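PDB 3GRC: sensor protein, Kinase from Polaromonas sp. JS666, which probably acts in two-component signalling, its CheY-like receiver domain being of the kind that accepts a phosphoryl group on an aspartate. Local coordinates for residues A[6-14]-A[49-60]; A[79-87]-A[117-128]. All blocks are in the same frame, centred on the assembly; numbering follows the deposited sequence.

Interaction 1. Residues A[6-14]-A[49-60]; sequences RPRILICED and RPYAAMTVDLNL
Pro7 opens the contact, its CB resting against Ala52 CB. Arg8 then reaches across with CG anti to the backbone N (chi1 -174°) and bends at chi3, which lays its guanidinium flat on that of Arg49: centres 3.5 Å apart, planes 12° apart. A salt bridge to Asp34 from Arg8 NH1 probably offsets the like charges, while Arg8 CD meets Tyr51 CE1 at 3.5 Å. With an alanine in place of Arg8, Asp34 would probably lose this cationic mate, and the Arg49 guanidinium and Tyr51 CE1 their packing partner. Ile9 sets CD1 against Ala53 CB and CG2 against Thr55 CG2. Leu10 turns to the other face, where its CB sits 3.8 Å from the Tyr51 ring centroid, 10° off the normal, a CH-pi contact. Parallel pairing follows: Leu10 N donates to Ala53 O (2.9 Å) and Thr55 N to Leu10 O (3.0 Å). Ile11 CG2 lies beside Thr55 OG1, and a water links that hydroxyl to Cys12 O. Glu13 OE2 and Asp57 OD2, both acceptors, lie 3.0 Å apart without a bond; Glu13 OE2 accepts from Asp15 N and OE1 pairs with Lys110, which probably offsets the charge. With Asp14 nearby, this cluster is consistent with the metal-binding phosphorylation pocket of receiver domains. Helix 16-28 covers Ile9, Ile11 and Thr55, helices 39-48 and 65-73 cover Cys12 and Met54, and strand 32-36 pairs with strand 8-12 beyond.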
loop_
_atom_site.group_PDB
_atom_site.type_symbol
_atom_site.label_atom_id
_atom_site.label_comp_id
_atom_site.label_asym_id
_atom_site.label_seq_id
_atom_site.Cartn_x
_atom_site.Cartn_y
_atom_site.Cartn_z
ATOM N N ARG A 6 -1.675 16.740 2.840
ATOM C CA ARG A 6 -0.249 16.678 3.180
ATOM C C ARG A 6 0.492 15.327 3.148
ATOM O O ARG A 6 1.320 15.111 2.270
ATOM C CB ARG A 6 0.019 17.372 4.520
ATOM C CG ARG A 6 1.425 17.940 4.579
ATOM C CD ARG A 6 1.608 18.910 3.417
ATOM N NE ARG A 6 3.001 19.079 3.019
ATOM C CZ ARG A 6 3.951 19.566 3.807
ATOM N NH1 ARG A 6 3.665 19.940 5.050
ATOM N NH2 ARG A 6 5.192 19.679 3.348
ATOM N N PRO A 7 0.240 14.415 4.107
ATOM C CA PRO A 7 0.983 13.146 4.011
ATOM C C PRO A 7 0.687 12.501 2.650
ATOM O O PRO A 7 -0.467 12.412 2.256
ATOM C CB PRO A 7 0.416 12.313 5.166
ATOM C CG PRO A 7 -0.149 13.327 6.106
ATOM C CD PRO A 7 -0.741 14.370 5.200
ATOM N N ARG A 8 1.710 12.046 1.934
ATOM C CA ARG A 8 1.463 11.457 0.619
ATOM C C ARG A 8 1.518 9.930 0.581
ATOM O O ARG A 8 2.438 9.312 1.117
ATOM C CB ARG A 8 2.427 12.058 -0.408
ATOM C CG ARG A 8 2.154 11.622 -1.852
ATOM C CD ARG A 8 3.051 12.347 -2.878
ATOM N NE ARG A 8 2.575 13.705 -3.099
ATOM C CZ ARG A 8 2.069 14.161 -4.236
ATOM N NH1 ARG A 8 1.966 13.384 -5.298
ATOM N NH2 ARG A 8 1.642 15.406 -4.298
ATOM N N ILE A 9 0.525 9.324 -0.063
ATOM C CA ILE A 9 0.438 7.867 -0.167
ATOM C C ILE A 9 0.748 7.374 -1.578
ATOM O O ILE A 9 0.309 7.974 -2.551
ATOM C CB ILE A 9 -0.982 7.374 0.179
ATOM C CG1 ILE A 9 -1.409 7.902 1.550
ATOM C CG2 ILE A 9 -1.039 5.854 0.132
ATOM C CD1 ILE A 9 -0.507 7.497 2.674
ATOM N N LEU A 10 1.509 6.293 -1.699
ATOM C CA LEU A 10 1.787 5.740 -3.017
ATOM C C LEU A 10 0.842 4.557 -3.245
ATOM O O LEU A 10 0.923 3.541 -2.558
ATOM C CB LEU A 10 3.236 5.271 -3.132
ATOM C CG LEU A 10 3.596 4.541 -4.434
ATOM C CD1 LEU A 10 3.494 5.474 -5.636
ATOM C CD2 LEU A 10 5.016 4.000 -4.321
ATOM N N ILE A 11 -0.062 4.716 -4.201
ATOM C CA ILE A 11 -1.036 3.695 -4.553
ATOM C C ILE A 11 -0.522 2.787 -5.667
ATOM O O ILE A 11 -0.312 3.242 -6.788
ATOM C CB ILE A 11 -2.344 4.332 -5.070
ATOM C CG1 ILE A 11 -2.909 5.290 -4.030
ATOM C CG2 ILE A 11 -3.342 3.243 -5.445
ATOM C CD1 ILE A 11 -4.073 6.095 -4.546
ATOM N N CYS A 12 -0.327 1.512 -5.364
ATOM C CA CYS A 12 0.124 0.560 -6.368
ATOM C C CYS A 12 -1.066 -0.350 -6.605
ATOM O O CYS A 12 -1.371 -1.228 -5.780
ATOM C CB CYS A 12 1.319 -0.243 -5.859
ATOM S SG CYS A 12 1.940 -1.516 -6.973
ATOM N N GLU A 13 -1.738 -0.133 -7.733
ATOM C CA GLU A 13 -2.935 -0.890 -8.069
ATOM C C GLU A 13 -3.022 -1.164 -9.561
ATOM O O GLU A 13 -2.855 -0.269 -10.388
ATOM C CB GLU A 13 -4.170 -0.108 -7.589
ATOM C CG GLU A 13 -5.532 -0.563 -8.138
ATOM C CD GLU A 13 -5.935 -1.962 -7.710
ATOM O OE1 GLU A 13 -6.046 -2.214 -6.500
ATOM O OE2 GLU A 13 -6.148 -2.809 -8.590
ATOM N N ASP A 14 -3.275 -2.416 -9.891
ATOM C CA ASP A 14 -3.392 -2.840 -11.272
ATOM C C ASP A 14 -4.662 -2.337 -11.974
ATOM O O ASP A 14 -4.640 -2.043 -13.167
ATOM C CB ASP A 14 -3.349 -4.369 -11.343
ATOM C CG ASP A 14 -3.513 -4.890 -12.758
ATOM O OD1 ASP A 14 -2.636 -4.630 -13.598
ATOM O OD2 ASP A 14 -4.531 -5.550 -13.036
ATOM N N ARG A 49 10.513 10.277 -4.158
ATOM C CA ARG A 49 10.046 11.253 -3.182
ATOM C C ARG A 49 9.566 10.625 -1.881
ATOM O O ARG A 49 9.412 9.413 -1.786
ATOM C CB ARG A 49 8.945 12.145 -3.781
ATOM C CG ARG A 49 7.634 11.467 -4.119
ATOM C CD ARG A 49 6.669 12.446 -4.806
ATOM N NE ARG A 49 6.295 13.570 -3.944
ATOM C CZ ARG A 49 5.562 14.620 -4.329
ATOM N NH1 ARG A 49 5.107 14.718 -5.575
ATOM N NH2 ARG A 49 5.284 15.581 -3.459
ATOM N N PRO A 50 9.352 11.455 -0.850
ATOM C CA PRO A 50 8.890 10.990 0.461
ATOM C C PRO A 50 7.422 10.567 0.454
ATOM O O PRO A 50 6.563 11.297 -0.051
ATOM C CB PRO A 50 9.128 12.204 1.364
ATOM C CG PRO A 50 10.255 12.935 0.681
ATOM C CD PRO A 50 9.827 12.847 -0.760
ATOM N N TYR A 51 7.155 9.386 1.006
ATOM C CA TYR A 51 5.801 8.843 1.108
ATOM C C TYR A 51 5.546 8.400 2.544
ATOM O O TYR A 51 6.401 7.774 3.156
ATOM C CB TYR A 51 5.623 7.641 0.174
ATOM C CG TYR A 51 5.468 8.011 -1.280
ATOM C CD1 TYR A 51 4.330 8.677 -1.733
ATOM C CD2 TYR A 51 6.487 7.746 -2.193
ATOM C CE1 TYR A 51 4.217 9.074 -3.052
ATOM C CE2 TYR A 51 6.385 8.142 -3.519
ATOM C CZ TYR A 51 5.252 8.808 -3.944
ATOM O OH TYR A 51 5.176 9.227 -5.248
ATOM N N ALA A 52 4.378 8.738 3.081
ATOM C CA ALA A 52 4.021 8.349 4.443
ATOM C C ALA A 52 3.657 6.862 4.461
ATOM O O ALA A 52 3.833 6.183 5.477
ATOM C CB ALA A 52 2.847 9.170 4.934
ATOM N N ALA A 53 3.149 6.358 3.338
ATOM C CA ALA A 53 2.766 4.964 3.257
ATOM C C ALA A 53 2.436 4.545 1.830
ATOM O O ALA A 53 2.352 5.364 0.928
ATOM C CB ALA A 53 1.567 4.707 4.159
HETATM N N MSE A 54 2.266 3.248 1.641
HETATM C CA MSE A 54 1.915 2.657 0.351
HETATM C C MSE A 54 0.751 1.697 0.532
HETATM O O MSE A 54 0.633 1.038 1.572
HETATM C CB MSE A 54 3.100 1.864 -0.244
HETATM C CG MSE A 54 2.778 1.057 -1.513
HETATM SE SE MSE A 54 4.406 0.250 -2.318
HETATM C CE MSE A 54 3.514 -0.514 -3.921
ATOM N N THR A 55 -0.123 1.632 -0.464
ATOM C CA THR A 55 -1.216 0.671 -0.440
ATOM C C THR A 55 -0.797 -0.305 -1.526
ATOM O O THR A 55 -0.337 0.108 -2.599
ATOM C CB THR A 55 -2.588 1.300 -0.791
ATOM O OG1 THR A 55 -2.600 1.734 -2.155
ATOM C CG2 THR A 55 -2.864 2.479 0.117
ATOM N N VAL A 56 -0.944 -1.598 -1.252
ATOM C CA VAL A 56 -0.539 -2.612 -2.211
ATOM C C VAL A 56 -1.590 -3.626 -2.624
ATOM O O VAL A 56 -2.225 -4.274 -1.798
ATOM C CB VAL A 56 0.672 -3.396 -1.689
ATOM C CG1 VAL A 56 1.076 -4.479 -2.690
ATOM C CG2 VAL A 56 1.814 -2.443 -1.430
ATOM N N ASP A 57 -1.747 -3.758 -3.930
ATOM C CA ASP A 57 -2.666 -4.714 -4.515
ATOM C C ASP A 57 -1.870 -6.014 -4.597
ATOM O O ASP A 57 -0.753 -6.029 -5.107
ATOM C CB ASP A 57 -3.056 -4.247 -5.917
ATOM C CG ASP A 57 -3.945 -5.236 -6.647
ATOM O OD1 ASP A 57 -4.422 -6.212 -6.013
ATOM O OD2 ASP A 57 -4.179 -5.019 -7.866
ATOM N N LEU A 58 -2.432 -7.100 -4.093
ATOM C CA LEU A 58 -1.741 -8.375 -4.126
ATOM C C LEU A 58 -1.648 -8.971 -5.529
ATOM O O LEU A 58 -0.670 -9.637 -5.862
ATOM C CB LEU A 58 -2.437 -9.353 -3.193
ATOM C CG LEU A 58 -1.645 -9.817 -1.972
ATOM C CD1 LEU A 58 -1.015 -8.634 -1.255
ATOM C CD2 LEU A 58 -2.576 -10.583 -1.050
ATOM N N ASN A 59 -2.653 -8.709 -6.358
ATOM C CA ASN A 59 -2.686 -9.249 -7.718
ATOM C C ASN A 59 -2.130 -8.323 -8.798
ATOM O O ASN A 59 -2.886 -7.758 -9.585
ATOM C CB ASN A 59 -4.120 -9.633 -8.072
ATOM C CG ASN A 59 -4.703 -10.642 -7.104
ATOM O OD1 ASN A 59 -4.235 -11.779 -7.018
ATOM N ND2 ASN A 59 -5.722 -10.231 -6.358
ATOM N N LEU A 60 -0.812 -8.177 -8.843
ATOM C CA LEU A 60 -0.174 -7.321 -9.840
ATOM C C LEU A 60 0.317 -8.140 -11.036
ATOM O O LEU A 60 0.612 -9.327 -10.907
ATOM C CB LEU A 60 1.003 -6.580 -9.218
ATOM C CG LEU A 60 0.675 -5.778 -7.964
ATOM C CD1 LEU A 60 1.961 -5.293 -7.329
ATOM C CD2 LEU A 60 -0.247 -4.620 -8.324
HETATM O O HOH W 1 -3.197 -0.099 -3.893
#

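Interaction 2. Residues A[79-87]-A[117-128]; sequences RDLAIVVVS and LILSLHRAIDNM
Ala82 CB fits against the backbone of helix 114-128, 3.5 Å from Ala124 O, and also meets Ala124 CB at 3.9 Å. Two alanines facing each other let strand and helix come close: the CA atoms of Ala82 and Ile125 are 5.4 Å apart, against 6.9 Å for Val84 and Leu121. Ile125 adds its CG1 at the flank of the Ala82 methyl. One step along the same face, Val84 has CG1 anti to the backbone N (chi1 171°), which leaves CG2 beside that N as the branch that touches the helix. This methyl meets Leu121 CD2 at 3.7 Å, the two side chains crossing at about a right angle, and lies 4.2 Å from Ala124 CB. For Leu121, chi1 of -76° puts CG opposite the carbonyl carbon and carries CD2 across to the valine. Farther on, Val86 CG2 approaches Leu117 CD1 at 4.3 Å. At the other end the selenomethionine Met128 borders Ala82, though its placement is doubtful. The contact across these segments is apolar, and the strand and helix axes run 150° apart at a closest approach of 7.6 Å. Such packing of the C-terminal helix against the central parallel sheet is characteristic of the CheY-like alpha/beta receiver fold.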
loop_
_atom_site.group_PDB
_atom_site.type_symbol
_atom_site.label_atom_id
_atom_site.label_comp_id
_atom_site.label_asym_id
_atom_site.label_seq_id
_atom_site.Cartn_x
_atom_site.Cartn_y
_atom_site.Cartn_z
ATOM N N ARG A 79 12.435 0.322 4.545
ATOM C CA ARG A 79 12.177 -0.715 5.539
ATOM C C ARG A 79 11.141 -0.249 6.566
ATOM O O ARG A 79 10.428 -1.062 7.154
ATOM C CB ARG A 79 13.492 -1.086 6.240
ATOM C CG ARG A 79 13.401 -2.261 7.201
ATOM C CD ARG A 79 14.755 -2.572 7.849
ATOM N NE ARG A 79 15.229 -1.520 8.758
ATOM C CZ ARG A 79 14.719 -1.269 9.965
ATOM N NH1 ARG A 79 13.705 -1.989 10.433
ATOM N NH2 ARG A 79 15.231 -0.298 10.713
ATOM N N ASP A 80 11.050 1.063 6.771
ATOM C CA ASP A 80 10.106 1.608 7.738
ATOM C C ASP A 80 8.901 2.312 7.113
ATOM O O ASP A 80 8.188 3.062 7.781
ATOM C CB ASP A 80 10.838 2.551 8.692
ATOM C CG ASP A 80 11.909 1.836 9.501
ATOM O OD1 ASP A 80 11.578 0.816 10.150
ATOM O OD2 ASP A 80 13.077 2.286 9.487
ATOM N N LEU A 81 8.674 2.059 5.831
ATOM C CA LEU A 81 7.542 2.644 5.119
ATOM C C LEU A 81 6.263 1.886 5.500
ATOM O O LEU A 81 6.185 0.667 5.331
ATOM C CB LEU A 81 7.780 2.546 3.609
ATOM C CG LEU A 81 6.642 2.978 2.688
ATOM C CD1 LEU A 81 6.400 4.479 2.821
ATOM C CD2 LEU A 81 6.991 2.603 1.259
ATOM N N ALA A 82 5.266 2.592 6.023
ATOM C CA ALA A 82 4.022 1.918 6.407
ATOM C C ALA A 82 3.353 1.358 5.144
ATOM O O ALA A 82 3.314 2.022 4.119
ATOM C CB ALA A 82 3.090 2.888 7.137
ATOM N N ILE A 83 2.866 0.122 5.225
ATOM C CA ILE A 83 2.226 -0.529 4.098
ATOM C C ILE A 83 0.884 -1.164 4.480
ATOM O O ILE A 83 0.781 -1.849 5.497
ATOM C CB ILE A 83 3.116 -1.639 3.518
ATOM C CG1 ILE A 83 4.423 -1.052 3.001
ATOM C CG2 ILE A 83 2.362 -2.377 2.410
ATOM C CD1 ILE A 83 5.275 -2.042 2.236
ATOM N N VAL A 84 -0.131 -0.925 3.655
ATOM C CA VAL A 84 -1.469 -1.482 3.845
ATOM C C VAL A 84 -1.821 -2.236 2.562
ATOM O O VAL A 84 -1.789 -1.667 1.472
ATOM C CB VAL A 84 -2.545 -0.359 4.076
ATOM C CG1 VAL A 84 -3.940 -0.949 4.043
ATOM C CG2 VAL A 84 -2.314 0.336 5.406
ATOM N N VAL A 85 -2.146 -3.519 2.686
ATOM C CA VAL A 85 -2.525 -4.308 1.521
ATOM C C VAL A 85 -4.022 -4.096 1.295
ATOM O O VAL A 85 -4.810 -4.155 2.242
ATOM C CB VAL A 85 -2.270 -5.828 1.744
ATOM C CG1 VAL A 85 -2.974 -6.636 0.670
ATOM C CG2 VAL A 85 -0.795 -6.119 1.720
ATOM N N VAL A 86 -4.402 -3.823 0.050
ATOM C CA VAL A 86 -5.801 -3.622 -0.323
ATOM C C VAL A 86 -5.915 -4.503 -1.547
ATOM O O VAL A 86 -5.440 -4.151 -2.630
ATOM C CB VAL A 86 -6.106 -2.157 -0.718
ATOM C CG1 VAL A 86 -7.595 -2.012 -1.044
ATOM C CG2 VAL A 86 -5.701 -1.207 0.405
ATOM N N SER A 87 -6.536 -5.661 -1.370
ATOM C CA SER A 87 -6.630 -6.611 -2.452
ATOM C C SER A 87 -7.800 -7.552 -2.267
ATOM O O SER A 87 -8.280 -7.756 -1.151
ATOM C CB SER A 87 -5.309 -7.395 -2.526
ATOM O OG SER A 87 -5.261 -8.236 -3.647
ATOM N N LEU A 117 -10.063 1.919 5.818
ATOM C CA LEU A 117 -8.881 2.290 5.039
ATOM C C LEU A 117 -8.155 3.488 5.623
ATOM O O LEU A 117 -6.941 3.451 5.817
ATOM C CB LEU A 117 -9.243 2.610 3.586
ATOM C CG LEU A 117 -8.109 3.215 2.736
ATOM C CD1 LEU A 117 -6.979 2.217 2.600
ATOM C CD2 LEU A 117 -8.639 3.604 1.359
ATOM N N ILE A 118 -8.900 4.559 5.877
ATOM C CA ILE A 118 -8.315 5.782 6.403
ATOM C C ILE A 118 -7.774 5.536 7.814
ATOM O O ILE A 118 -6.652 5.919 8.127
ATOM C CB ILE A 118 -9.355 6.922 6.395
ATOM C CG1 ILE A 118 -9.999 7.026 4.997
ATOM C CG2 ILE A 118 -8.691 8.247 6.774
ATOM C CD1 ILE A 118 -9.020 7.281 3.840
ATOM N N LEU A 119 -8.556 4.854 8.638
ATOM C CA LEU A 119 -8.145 4.543 10.003
ATOM C C LEU A 119 -6.847 3.736 9.988
ATOM O O LEU A 119 -5.883 4.085 10.676
ATOM C CB LEU A 119 -9.236 3.753 10.727
ATOM C CG LEU A 119 -8.890 3.303 12.150
ATOM C CD1 LEU A 119 -8.579 4.528 13.021
ATOM C CD2 LEU A 119 -10.050 2.513 12.733
ATOM N N SER A 120 -6.828 2.669 9.189
ATOM C CA SER A 120 -5.651 1.810 9.056
ATOM C C SER A 120 -4.405 2.580 8.607
ATOM O O SER A 120 -3.329 2.378 9.157
ATOM C CB SER A 120 -5.920 0.662 8.075
ATOM O OG SER A 120 -6.894 -0.242 8.570
ATOM N N LEU A 121 -4.526 3.460 7.617
ATOM C CA LEU A 121 -3.345 4.212 7.188
ATOM C C LEU A 121 -2.825 5.104 8.322
ATOM O O LEU A 121 -1.622 5.177 8.546
ATOM C CB LEU A 121 -3.635 5.044 5.929
ATOM C CG LEU A 121 -3.705 4.245 4.621
ATOM C CD1 LEU A 121 -4.399 5.070 3.558
ATOM C CD2 LEU A 121 -2.313 3.847 4.158
ATOM N N HIS A 122 -3.726 5.777 9.035
ATOM C CA HIS A 122 -3.322 6.629 10.159
ATOM C C HIS A 122 -2.590 5.783 11.199
ATOM O O HIS A 122 -1.518 6.157 11.663
ATOM C CB HIS A 122 -4.543 7.300 10.804
ATOM C CG HIS A 122 -5.009 8.522 10.074
ATOM N ND1 HIS A 122 -6.322 8.942 10.089
ATOM C CD2 HIS A 122 -4.337 9.400 9.300
ATOM C CE1 HIS A 122 -6.438 10.032 9.347
ATOM N NE2 HIS A 122 -5.252 10.330 8.857
ATOM N N ARG A 123 -3.185 4.644 11.551
ATOM C CA ARG A 123 -2.607 3.706 12.506
ATOM C C ARG A 123 -1.232 3.259 12.019
ATOM O O ARG A 123 -0.240 3.379 12.739
ATOM C CB ARG A 123 -3.492 2.455 12.642
ATOM C CG ARG A 123 -4.262 2.315 13.947
ATOM C CD ARG A 123 -5.311 3.398 14.084
ATOM N NE ARG A 123 -6.108 3.276 15.306
ATOM C CZ ARG A 123 -6.892 2.240 15.601
ATOM N NH1 ARG A 123 -6.994 1.207 14.771
ATOM N NH2 ARG A 123 -7.590 2.247 16.731
ATOM N N ALA A 124 -1.183 2.747 10.791
ATOM C CA ALA A 124 0.063 2.247 10.209
ATOM C C ALA A 124 1.190 3.273 10.201
ATOM O O ALA A 124 2.332 2.960 10.547
ATOM C CB ALA A 124 -0.189 1.741 8.801
ATOM N N ILE A 125 0.870 4.495 9.795
ATOM C CA ILE A 125 1.855 5.564 9.746
ATOM C C ILE A 125 2.394 5.893 11.140
ATOM O O ILE A 125 3.609 5.983 11.337
ATOM C CB ILE A 125 1.253 6.831 9.115
ATOM C CG1 ILE A 125 0.878 6.545 7.650
ATOM C CG2 ILE A 125 2.239 7.999 9.234
ATOM C CD1 ILE A 125 0.211 7.712 6.928
ATOM N N ASP A 126 1.494 6.054 12.108
ATOM C CA ASP A 126 1.903 6.378 13.474
ATOM C C ASP A 126 2.654 5.244 14.175
ATOM O O ASP A 126 3.555 5.498 14.974
ATOM C CB ASP A 126 0.689 6.816 14.306
ATOM C CG ASP A 126 0.014 8.065 13.740
ATOM O OD1 ASP A 126 0.722 8.940 13.179
ATOM O OD2 ASP A 126 -1.225 8.176 13.871
ATOM N N ASN A 127 2.307 3.995 13.875
ATOM C CA ASN A 127 3.006 2.884 14.497
ATOM C C ASN A 127 4.384 2.742 13.922
ATOM O O ASN A 127 5.317 2.463 14.647
ATOM C CB ASN A 127 2.250 1.566 14.341
ATOM C CG ASN A 127 3.081 0.365 14.787
ATOM O OD1 ASN A 127 3.192 0.067 15.985
ATOM N ND2 ASN A 127 3.701 -0.310 13.820
HETATM N N MSE A 128 4.528 2.942 12.621
HETATM C CA MSE A 128 5.856 2.829 12.019
HETATM C C MSE A 128 6.779 3.959 12.421
HETATM O O MSE A 128 7.994 3.792 12.442
HETATM C CB MSE A 128 5.750 2.776 10.510
HETATM C CG MSE A 128 6.748 1.868 9.826
HETATM SE SE MSE A 128 6.161 0.030 9.976
HETATM C CE MSE A 128 4.271 0.417 10.332
#

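In the fold
Interaction 1 closes before interaction 2 opens along the chain, and their centres lie about 10 Å apart. Strands 53-56 and 82-86 are neighbours in one five-stranded parallel sheet of order 2-1-3-4-5, and probable hydrogen bonds join them: Val56 N to Val84 O and Val86 N to Val56 O, both 2.9 Å. Interaction 1 is thus strand pairing within the sheet, whereas interaction 2 adds the final helix, 114-128, to one face. Helix 16-28 touches side chains from both, including Ile11 and Leu117. Near the C-terminal strand ends, Ser87 OG hydrogen-bonds Asp57 OD1, so segments 49-60 and 79-87 meet beside Asp57, the probable phosphoacceptor, while the helix packing of interaction 2 lies along the sheet face.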